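Local coordinates for DHC, diheme cytochrome c (Rhodobacter sphaeroides, PDB 2FWT), which carries two covalently bound c-type hemes and probably transfers electrons, with the sphaeroides heme protein SHP as an interaction partner, at residues L25-W30 with Y58-A63. Numbering follows the deposited sequence.
Sequences LPARSW and YLVANA. With HEC (heme c), chain C.
A27 and V60 bring the two backbones closest, their CA atoms 4.6 Å apart. Segment 25-30 leads into the first turn of helix 27-34, with P26 at the N-cap position. Segment 58-63 is the last turn of helix 49-61 and the residues that leave it.

W30 contributes the largest share. The CB of L59 lies over the five-membered ring of W30 in a CH-pi contact, 3.8 Å from the centroid and 18° off the normal. With L59 CG anti to its carbonyl carbon (chi1 -67°), both methyls reach the same indole face, and CD1 comes 3.7 Å from W30 CE3. L25 CB covers the opposite face near the rim, so the indole is sandwiched. A63 CB sits at the ring edge, 4.0 Å from W30 CD1. A27 CB meets V60 CG1 at 3.9 Å. A27 N is hydrogen-bonded to D65 OD1. W30 NE1 is hydrogen-bonded to A22 O, which helps to hold the ring in this orientation.

The six-membered end of the indole touches heme c, with W30 CZ3 3.8 Å from HEC CMB. L25 lines the same pocket beside I85. The contact thus joins the start of helix 27-34 to the end of helix 49-61 beside the heme.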
# COMPACT_ATOMS: atom_id res chain seq x y z
N LEU A 25 -0.10 -6.55 -2.18
CA LEU A 25 -0.98 -7.23 -1.24
C LEU A 25 -1.89 -8.20 -1.96
O LEU A 25 -2.24 -8.01 -3.13
CB LEU A 25 -1.84 -6.22 -0.46
CG LEU A 25 -1.11 -5.35 0.58
CD1 LEU A 25 -2.06 -4.32 1.14
CD2 LEU A 25 -0.58 -6.22 1.71
N PRO A 26 -2.30 -9.25 -1.26
CA PRO A 26 -3.30 -10.14 -1.83
C PRO A 26 -4.70 -9.52 -1.87
O PRO A 26 -5.02 -8.59 -1.12
CB PRO A 26 -3.27 -11.34 -0.92
CG PRO A 26 -2.81 -10.80 0.41
CD PRO A 26 -1.85 -9.70 0.08
N ALA A 27 -5.54 -10.07 -2.73
CA ALA A 27 -6.90 -9.55 -2.95
C ALA A 27 -7.68 -9.39 -1.66
O ALA A 27 -8.32 -8.34 -1.43
CB ALA A 27 -7.65 -10.39 -3.93
N ARG A 28 -7.62 -10.38 -0.79
CA ARG A 28 -8.41 -10.31 0.45
C ARG A 28 -8.02 -9.14 1.36
O ARG A 28 -8.86 -8.61 2.07
CB ARG A 28 -8.31 -11.60 1.22
CG ARG A 28 -6.95 -11.89 1.82
CD ARG A 28 -6.92 -13.37 2.24
NE ARG A 28 -5.63 -13.71 2.81
CZ ARG A 28 -4.54 -14.05 2.11
NH1 ARG A 28 -4.56 -14.13 0.80
NH2 ARG A 28 -3.42 -14.31 2.76
N SER A 29 -6.75 -8.74 1.30
CA SER A 29 -6.21 -7.61 2.05
C SER A 29 -6.71 -6.29 1.47
O SER A 29 -7.16 -5.41 2.21
CB SER A 29 -4.69 -7.65 2.08
OG SER A 29 -4.19 -8.78 2.81
N TRP A 30 -6.67 -6.13 0.15
CA TRP A 30 -7.25 -4.94 -0.46
C TRP A 30 -8.74 -4.82 -0.15
O TRP A 30 -9.23 -3.73 0.18
CB TRP A 30 -7.01 -4.92 -1.94
CG TRP A 30 -5.58 -4.72 -2.37
CD1 TRP A 30 -4.86 -5.54 -3.17
CD2 TRP A 30 -4.72 -3.63 -2.04
NE1 TRP A 30 -3.64 -5.05 -3.35
CE2 TRP A 30 -3.51 -3.86 -2.69
CE3 TRP A 30 -4.86 -2.47 -1.25
CZ2 TRP A 30 -2.42 -2.99 -2.60
CZ3 TRP A 30 -3.78 -1.58 -1.18
CH2 TRP A 30 -2.59 -1.84 -1.85
N TYR A 58 -9.89 -2.61 -9.19
CA TYR A 58 -8.56 -2.50 -9.77
C TYR A 58 -7.53 -3.20 -8.88
O TYR A 58 -6.70 -3.97 -9.37
CB TYR A 58 -8.18 -1.02 -10.01
CG TYR A 58 -6.71 -0.82 -10.24
CD1 TYR A 58 -6.15 -1.02 -11.49
CD2 TYR A 58 -5.85 -0.43 -9.21
CE1 TYR A 58 -4.79 -0.90 -11.69
CE2 TYR A 58 -4.48 -0.28 -9.42
CZ TYR A 58 -3.97 -0.50 -10.66
OH TYR A 58 -2.63 -0.36 -10.90
N LEU A 59 -7.59 -2.93 -7.57
CA LEU A 59 -6.62 -3.48 -6.64
C LEU A 59 -6.71 -4.99 -6.61
O LEU A 59 -5.71 -5.71 -6.73
CB LEU A 59 -6.78 -2.86 -5.26
CG LEU A 59 -6.45 -1.37 -5.14
CD1 LEU A 59 -6.96 -0.82 -3.80
CD2 LEU A 59 -4.98 -1.13 -5.29
N VAL A 60 -7.93 -5.51 -6.53
CA VAL A 60 -8.16 -6.94 -6.52
C VAL A 60 -7.69 -7.62 -7.80
O VAL A 60 -7.02 -8.66 -7.75
CB VAL A 60 -9.66 -7.23 -6.23
CG1 VAL A 60 -10.05 -8.69 -6.50
CG2 VAL A 60 -9.94 -6.90 -4.78
N ALA A 61 -8.02 -7.02 -8.95
CA ALA A 61 -7.66 -7.60 -10.25
C ALA A 61 -6.17 -7.64 -10.47
O ALA A 61 -5.70 -8.45 -11.27
CB ALA A 61 -8.33 -6.79 -11.39
N ASN A 62 -5.43 -6.77 -9.78
CA ASN A 62 -4.00 -6.64 -9.92
C ASN A 62 -3.20 -7.03 -8.68
O ASN A 62 -2.01 -6.76 -8.59
CB ASN A 62 -3.68 -5.23 -10.40
CG ASN A 62 -4.20 -4.99 -11.78
OD1 ASN A 62 -3.58 -5.45 -12.72
ND2 ASN A 62 -5.36 -4.32 -11.92
N ALA A 63 -3.85 -7.77 -7.79
CA ALA A 63 -3.31 -8.09 -6.48
C ALA A 63 -2.15 -9.09 -6.60
O ALA A 63 -1.93 -9.70 -7.67
CB ALA A 63 -4.41 -8.64 -5.62
FE HEC C . -3.66 4.68 3.44
CHA HEC C . -1.46 3.15 5.50
CHB HEC C . -3.65 1.93 1.37
CHC HEC C . -5.78 6.25 1.31
CHD HEC C . -3.82 7.35 5.55
NA HEC C . -2.72 2.90 3.41
C1A HEC C . -1.84 2.45 4.38
C2A HEC C . -1.37 1.14 4.05
C3A HEC C . -1.97 0.80 2.90
C4A HEC C . -2.82 1.90 2.47
CMA HEC C . -1.80 -0.50 2.12
CAA HEC C . -0.37 0.33 4.89
CBA HEC C . 1.08 0.74 4.63
CGA HEC C . 2.01 -0.27 5.27
O1A HEC C . 2.26 -1.32 4.65
O2A HEC C . 2.51 -0.03 6.40
NB HEC C . -4.55 4.19 1.67
C1B HEC C . -4.47 2.98 1.03
C2B HEC C . -5.38 2.99 -0.10
C3B HEC C . -5.99 4.20 -0.10
C4B HEC C . -5.42 4.99 0.98
CMB HEC C . -5.61 1.76 -1.00
CAB HEC C . -7.08 4.74 -1.05
CBB HEC C . -8.30 4.11 -0.92
NC HEC C . -4.60 6.47 3.43
C1C HEC C . -5.43 6.93 2.44
C2C HEC C . -5.84 8.28 2.75
C3C HEC C . -5.31 8.60 3.94
C4C HEC C . -4.52 7.46 4.37
CMC HEC C . -6.76 9.14 1.87
CAC HEC C . -5.50 9.92 4.73
CBC HEC C . -6.77 10.37 5.00
ND HEC C . -2.82 5.14 5.19
C1D HEC C . -3.05 6.30 5.92
C2D HEC C . -2.31 6.25 7.17
C3D HEC C . -1.57 4.95 7.17
C4D HEC C . -1.94 4.33 5.90
CMD HEC C . -2.31 7.26 8.28
CAD HEC C . -0.65 4.46 8.28
CBD HEC C . 0.77 4.94 8.00
CGD HEC C . 1.73 4.56 9.10
O1D HEC C . 1.37 3.67 9.91
O2D HEC C . 2.85 5.16 9.15